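Local coordinates for protein galactose mutarotase related enzyme (Lactobacillus acidophilus, PDB 3DCD) that probably binds a carbohydrate and may isomerise sugars, as other members of the aldose 1-epimerase (galactose mutarotase) family do, though its own substrate is not established, at residues V24-T29 with Y291-D296; D30-W35 with G145-T150. All blocks are in the same frame, centred on the assembly; numbering follows the deposited sequence. Where two conformers were deposited one is given.

Contact 1. Residues V24-T29 with Y291-D296; sequences VKSAHT and YHSTTD
Val24 and Tyr291 form the apolar half of this contact, which joins the end of strand 20-26 and the turn after it to the end of strand 282-292 in the all-beta fold of the aldose 1-epimerase family. The CG1 methyl of Val24 sits over the centre of the Tyr291 ring, 3.7 Å from the centroid and 8° off the normal, a nearly perpendicular CH-pi contact. With CG1 anti to the backbone N (chi1 172°), the other methyl, CG2, lies toward the phenol end, 3.9 Å from Tyr291 OH. Val12 and Ile10 of strand 10-15 also pack on this pair.

The polar half is built on three hydroxyls, two of them bonded to each other. Thr29 OG1 donates to Ser293 OG at 2.7 Å and in turn receives the backbone N-H of Glu31. Ser26 OG accepts from His28 N (3.0 Å) and, more straightly, from Thr29 N (3.0 Å, 159°), an ST turn and an ST motif that fold the chain back after the strand. Both serines also bond the carboxylate of Glu297, Ser26 OG to OE1 and Ser293 OG to OE2.

Thr29 CG2 adds van der Waals contacts, 3.7 Å from both Thr295 OG1 and the backbone O of Asp296.

The linked hydroxyls thus run from a backbone N-H through Thr29 and Ser293 to a carboxylate, an order consistent with each hydroxyl donating its hydrogen bond toward the negative charge of Glu297 and with one acid tying both segments together.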
loop_
_atom_site.group_PDB
_atom_site.type_symbol
_atom_site.label_atom_id
_atom_site.label_comp_id
_atom_site.label_asym_id
_atom_site.label_seq_id
_atom_site.Cartn_x
_atom_site.Cartn_y
_atom_site.Cartn_z
ATOM N N VAL A 24 3.537 -10.464 10.198
ATOM C CA VAL A 24 2.393 -10.315 11.119
ATOM C C VAL A 24 1.947 -11.727 11.446
ATOM O O VAL A 24 1.604 -12.476 10.547
ATOM C CB VAL A 24 1.205 -9.567 10.481
ATOM C CG1 VAL A 24 -0.043 -9.612 11.394
ATOM C CG2 VAL A 24 1.574 -8.107 10.123
ATOM N N LYS A 25 1.961 -12.092 12.721
ATOM C CA LYS A 25 1.565 -13.421 13.119
ATOM C C LYS A 25 0.467 -13.398 14.171
ATOM O O LYS A 25 0.482 -12.563 15.085
ATOM C CB LYS A 25 2.766 -14.180 13.668
ATOM C CG LYS A 25 3.708 -14.727 12.612
ATOM C CD LYS A 25 4.799 -15.518 13.313
ATOM C CE LYS A 25 6.155 -15.161 12.733
ATOM N NZ LYS A 25 7.204 -16.127 13.212
ATOM N N SER A 26 -0.486 -14.315 14.051
ATOM C CA SER A 26 -1.423 -14.537 15.147
ATOM C C SER A 26 -0.698 -15.030 16.389
ATOM O O SER A 26 0.060 -15.992 16.330
ATOM C CB SER A 26 -2.511 -15.528 14.747
ATOM O OG SER A 26 -3.213 -15.966 15.896
ATOM N N ALA A 27 -0.946 -14.365 17.515
ATOM C CA ALA A 27 -0.407 -14.791 18.796
ATOM C C ALA A 27 -0.998 -16.144 19.213
ATOM O O ALA A 27 -0.414 -16.878 20.012
ATOM C CB ALA A 27 -0.712 -13.736 19.846
ATOM N N HIS A 28 -2.150 -16.483 18.653
ATOM C CA HIS A 28 -2.808 -17.741 19.002
ATOM C C HIS A 28 -2.443 -18.932 18.118
ATOM O O HIS A 28 -2.255 -20.032 18.621
ATOM C CB HIS A 28 -4.311 -17.548 18.981
ATOM C CG HIS A 28 -4.798 -16.613 20.031
ATOM N ND1 HIS A 28 -5.357 -15.391 19.732
ATOM C CD2 HIS A 28 -4.790 -16.708 21.383
ATOM C CE1 HIS A 28 -5.684 -14.775 20.856
ATOM N NE2 HIS A 28 -5.355 -15.557 21.871
ATOM N N THR A 29 -2.358 -18.706 16.808
ATOM C CA THR A 29 -2.209 -19.796 15.841
ATOM C C THR A 29 -0.814 -19.862 15.204
ATOM O O THR A 29 -0.454 -20.884 14.585
ATOM C CB THR A 29 -3.214 -19.641 14.700
ATOM O OG1 THR A 29 -2.825 -18.534 13.884
ATOM C CG2 THR A 29 -4.632 -19.411 15.238
ATOM N N TYR A 291 -6.655 -9.088 11.035
ATOM C CA TYR A 291 -6.251 -10.417 10.602
ATOM C C TYR A 291 -6.973 -11.515 11.367
ATOM O O TYR A 291 -7.085 -11.449 12.593
ATOM C CB TYR A 291 -4.752 -10.596 10.818
ATOM C CG TYR A 291 -3.917 -9.429 10.331
ATOM C CD1 TYR A 291 -3.413 -9.403 9.034
ATOM C CD2 TYR A 291 -3.649 -8.353 11.166
ATOM C CE1 TYR A 291 -2.641 -8.314 8.568
ATOM C CE2 TYR A 291 -2.883 -7.266 10.718
ATOM C CZ TYR A 291 -2.386 -7.260 9.424
ATOM O OH TYR A 291 -1.625 -6.196 9.004
ATOM N N HIS A 292 -7.429 -12.526 10.637
ATOM C CA HIS A 292 -8.001 -13.725 11.246
ATOM C C HIS A 292 -7.433 -14.965 10.566
ATOM O O HIS A 292 -7.402 -15.047 9.323
ATOM C CB HIS A 292 -9.526 -13.736 11.193
ATOM C CG HIS A 292 -10.139 -14.715 12.150
ATOM N ND1 HIS A 292 -10.058 -16.083 11.973
ATOM C CD2 HIS A 292 -10.806 -14.521 13.311
ATOM C CE1 HIS A 292 -10.661 -16.688 12.985
ATOM N NE2 HIS A 292 -11.134 -15.759 13.802
ATOM N N SER A 293 -6.967 -15.903 11.398
ATOM C CA SER A 293 -6.384 -17.156 10.954
ATOM C C SER A 293 -7.388 -18.090 10.282
ATOM O O SER A 293 -8.591 -17.908 10.380
ATOM C CB SER A 293 -5.754 -17.875 12.150
ATOM O OG SER A 293 -4.714 -17.079 12.718
ATOM N N THR A 294 -6.885 -19.142 9.653
ATOM C CA THR A 294 -7.757 -20.162 9.089
ATOM C C THR A 294 -8.595 -20.839 10.183
ATOM O O THR A 294 -9.644 -21.409 9.901
ATOM C CB THR A 294 -6.943 -21.233 8.368
ATOM O OG1 THR A 294 -6.095 -21.891 9.320
ATOM C CG2 THR A 294 -6.090 -20.596 7.267
ATOM N N THR A 295 -8.097 -20.808 11.423
ATOM C CA THR A 295 -8.789 -21.398 12.582
ATOM C C THR A 295 -9.089 -20.317 13.630
ATOM O O THR A 295 -8.717 -19.156 13.424
ATOM C CB THR A 295 -7.982 -22.548 13.196
ATOM O OG1 THR A 295 -6.688 -22.063 13.586
ATOM C CG2 THR A 295 -7.832 -23.697 12.173
ATOM N N ASP A 296 -9.778 -20.689 14.717
ATOM C CA ASP A 296 -10.236 -19.717 15.738
ATOM C C ASP A 296 -9.083 -18.983 16.402
ATOM O O ASP A 296 -8.051 -19.581 16.672
ATOM C CB ASP A 296 -11.035 -20.417 16.834
ATOM C CG ASP A 296 -12.464 -20.723 16.417
ATOM O OD1 ASP A 296 -12.867 -20.330 15.296
ATOM O OD2 ASP A 296 -13.167 -21.359 17.226
#

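Contact 2. Residues D30-W35 with G145-T150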
loop_
_atom_site.group_PDB
_atom_site.type_symbol
_atom_site.label_atom_id
_atom_site.label_comp_id
_atom_site.label_asym_id
_atom_site.label_seq_id
_atom_site.Cartn_x
_atom_site.Cartn_y
_atom_site.Cartn_z
ATOM N N ASP A 30 -0.066 -18.759 15.352
ATOM C CA ASP A 30 1.269 -18.576 14.761
ATOM C C ASP A 30 1.233 -18.495 13.229
ATOM O O ASP A 30 2.274 -18.521 12.572
ATOM C CB ASP A 30 2.259 -19.644 15.248
ATOM C CG ASP A 30 3.712 -19.229 15.066
ATOM O OD1 ASP A 30 4.071 -18.081 15.417
ATOM O OD2 ASP A 30 4.495 -20.065 14.578
ATOM N N GLU A 31 0.036 -18.352 12.662
ATOM C CA GLU A 31 -0.083 -18.171 11.205
ATOM C C GLU A 31 0.542 -16.846 10.743
ATOM O O GLU A 31 0.386 -15.819 11.401
ATOM C CB GLU A 31 -1.549 -18.288 10.756
ATOM C CG GLU A 31 -2.108 -19.707 10.922
ATOM C CD GLU A 31 -3.500 -19.912 10.337
ATOM O OE1 GLU A 31 -4.019 -19.009 9.626
ATOM O OE2 GLU A 31 -4.081 -20.990 10.612
ATOM N N GLU A 32 1.279 -16.878 9.627
ATOM C CA GLU A 32 1.962 -15.698 9.099
ATOM C C GLU A 32 1.110 -15.034 8.034
ATOM O O GLU A 32 0.784 -15.656 7.019
ATOM C CB GLU A 32 3.308 -16.083 8.485
ATOM C CG GLU A 32 3.997 -14.940 7.696
ATOM C CD GLU A 32 4.357 -13.749 8.568
ATOM O OE1 GLU A 32 5.193 -13.911 9.472
ATOM O OE2 GLU A 32 3.802 -12.645 8.347
ATOM N N PHE A 33 0.747 -13.775 8.240
ATOM C CA PHE A 33 -0.163 -13.114 7.305
ATOM C C PHE A 33 0.528 -12.433 6.137
ATOM O O PHE A 33 -0.078 -12.278 5.081
ATOM C CB PHE A 33 -1.099 -12.148 8.043
ATOM C CG PHE A 33 -2.079 -12.857 8.924
ATOM C CD1 PHE A 33 -3.274 -13.335 8.396
ATOM C CD2 PHE A 33 -1.794 -13.088 10.268
ATOM C CE1 PHE A 33 -4.199 -14.026 9.208
ATOM C CE2 PHE A 33 -2.701 -13.770 11.083
ATOM C CZ PHE A 33 -3.904 -14.244 10.546
HETATM N N MSE A 34 1.782 -12.042 6.324
HETATM C CA MSE A 34 2.500 -11.271 5.314
HETATM C C MSE A 34 3.307 -12.145 4.368
HETATM O O MSE A 34 4.023 -13.060 4.801
HETATM C CB MSE A 34 3.460 -10.273 5.967
HETATM C CG MSE A 34 2.822 -9.391 7.006
HETATM SE SE MSE A 34 1.231 -8.387 6.372
HETATM C CE MSE A 34 2.015 -7.453 4.878
ATOM N N TRP A 35 3.184 -11.833 3.080
ATOM C CA TRP A 35 4.053 -12.360 2.026
ATOM C C TRP A 35 5.526 -12.214 2.420
ATOM O O TRP A 35 5.947 -11.150 2.888
ATOM C CB TRP A 35 3.756 -11.625 0.722
ATOM C CG TRP A 35 4.745 -11.849 -0.409
ATOM C CD1 TRP A 35 5.623 -10.933 -0.921
ATOM C CD2 TRP A 35 4.926 -13.041 -1.172
ATOM N NE1 TRP A 35 6.337 -11.481 -1.963
ATOM C CE2 TRP A 35 5.927 -12.775 -2.137
ATOM C CE3 TRP A 35 4.336 -14.306 -1.146
ATOM C CZ2 TRP A 35 6.358 -13.735 -3.050
ATOM C CZ3 TRP A 35 4.779 -15.265 -2.058
ATOM C CH2 TRP A 35 5.772 -14.967 -2.995
ATOM N N GLY A 145 1.561 -7.015 1.090
ATOM C CA GLY A 145 1.279 -8.306 0.450
ATOM C C GLY A 145 0.835 -9.326 1.488
ATOM O O GLY A 145 1.522 -9.511 2.497
ATOM N N PHE A 146 -0.318 -9.966 1.245
ATOM C CA PHE A 146 -0.899 -10.963 2.162
ATOM C C PHE A 146 -0.847 -12.357 1.586
ATOM O O PHE A 146 -1.311 -12.568 0.459
ATOM C CB PHE A 146 -2.365 -10.641 2.444
ATOM C CG PHE A 146 -2.585 -9.257 2.962
ATOM C CD1 PHE A 146 -3.286 -8.334 2.201
ATOM C CD2 PHE A 146 -2.052 -8.869 4.191
ATOM C CE1 PHE A 146 -3.482 -7.019 2.677
ATOM C CE2 PHE A 146 -2.238 -7.570 4.681
ATOM C CZ PHE A 146 -2.967 -6.645 3.917
ATOM N N ASN A 147 -0.320 -13.308 2.365
ATOM C CA ASN A 147 -0.357 -14.732 1.994
ATOM C C ASN A 147 -1.774 -15.241 1.770
ATOM O O ASN A 147 -2.693 -14.838 2.474
ATOM C CB ASN A 147 0.247 -15.605 3.110
ATOM C CG ASN A 147 1.739 -15.433 3.264
ATOM O OD1 ASN A 147 2.264 -15.544 4.371
ATOM N ND2 ASN A 147 2.436 -15.215 2.167
ATOM N N LEU A 148 -1.939 -16.151 0.808
ATOM C CA LEU A 148 -3.136 -16.968 0.721
ATOM C C LEU A 148 -2.713 -18.326 1.269
ATOM O O LEU A 148 -1.903 -19.013 0.644
ATOM C CB LEU A 148 -3.622 -17.102 -0.729
ATOM C CG LEU A 148 -3.681 -15.807 -1.542
ATOM C CD1 LEU A 148 -4.068 -16.114 -2.968
ATOM C CD2 LEU A 148 -4.666 -14.801 -0.937
ATOM N N PRO A 149 -3.230 -18.711 2.451
ATOM C CA PRO A 149 -2.789 -19.996 3.034
ATOM C C PRO A 149 -3.273 -21.192 2.212
ATOM O O PRO A 149 -4.416 -21.219 1.763
ATOM C CB PRO A 149 -3.425 -20.001 4.430
ATOM C CG PRO A 149 -4.517 -18.980 4.365
ATOM C CD PRO A 149 -4.211 -18.005 3.295
ATOM N N THR A 150 -2.389 -22.157 1.998
ATOM C CA THR A 150 -2.731 -23.342 1.234
ATOM C C THR A 150 -2.162 -24.596 1.916
ATOM O O THR A 150 -1.783 -25.559 1.245
ATOM C CB THR A 150 -2.196 -23.255 -0.202
ATOM O OG1 THR A 150 -0.764 -23.197 -0.160
ATOM C CG2 THR A 150 -2.762 -22.031 -0.941
HETATM O O HOH W 1 -2.574 -13.513 4.796
#
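A single antiparallel beta bridge, in the beta fold of the aldose 1-epimerase family, fastens the loop after strand 20-26 to the end of strand 136-147, with Met34 and Phe146 as its non-hydrogen-bonded pair. Two backbone bonds flank the pair: Asn147 N to Phe33 O at 2.9 Å, and Trp35 N to Gly145 O, also 2.9 Å. Phe33 O further takes a CA-H...O contact from Phe146.

Met34, a selenomethionine, lies alongside Phe146 and points the same way. Bends at chi2 and chi3 (-55° and -57°) curl its chain back, bringing SE to 3.9 Å from Phe146 CE2 in an oblique Met-aromatic contact and CE to 3.2 Å from Gly145 O. Val227 and Val229 of strand 226-232 pack on the Phe146 side chain.

Trp35 CB packs against Gly145, while its indole stacks on Tyr249 and bonds Trp42 O through NE1. The Asn147 amide lies at the edge of the indole, the two planes steeply inclined. Where the strand leaves the bridge, a water donates to Phe33 O (2.8 Å) and Asn147 O (2.7 Å), spanning the two carbonyls.

In the fold
The residues of contact 2 fall, in sequence, between the two segments of contact 1, and the two centres are about 10 Å apart. Segment 24-29 runs straight into 30-35, which doubles back beside its own strand: Val24 O lies 2.8 Å from Phe33 N, a probable hydrogen bond. Glu32 OE2 accepts from both Val24 N and Met34 N, so one carboxylate oxygen serves both contacts. Glu31 OE2 reaches segment 291-296, 2.6 Å from Thr294 OG1, a probable hydrogen bond, while the Phe33 and Tyr291 rings meet at about 45°. Together the contacts bind the strand end and loop 24-35 between strands 282-292 and 136-147, which belong to different sheets.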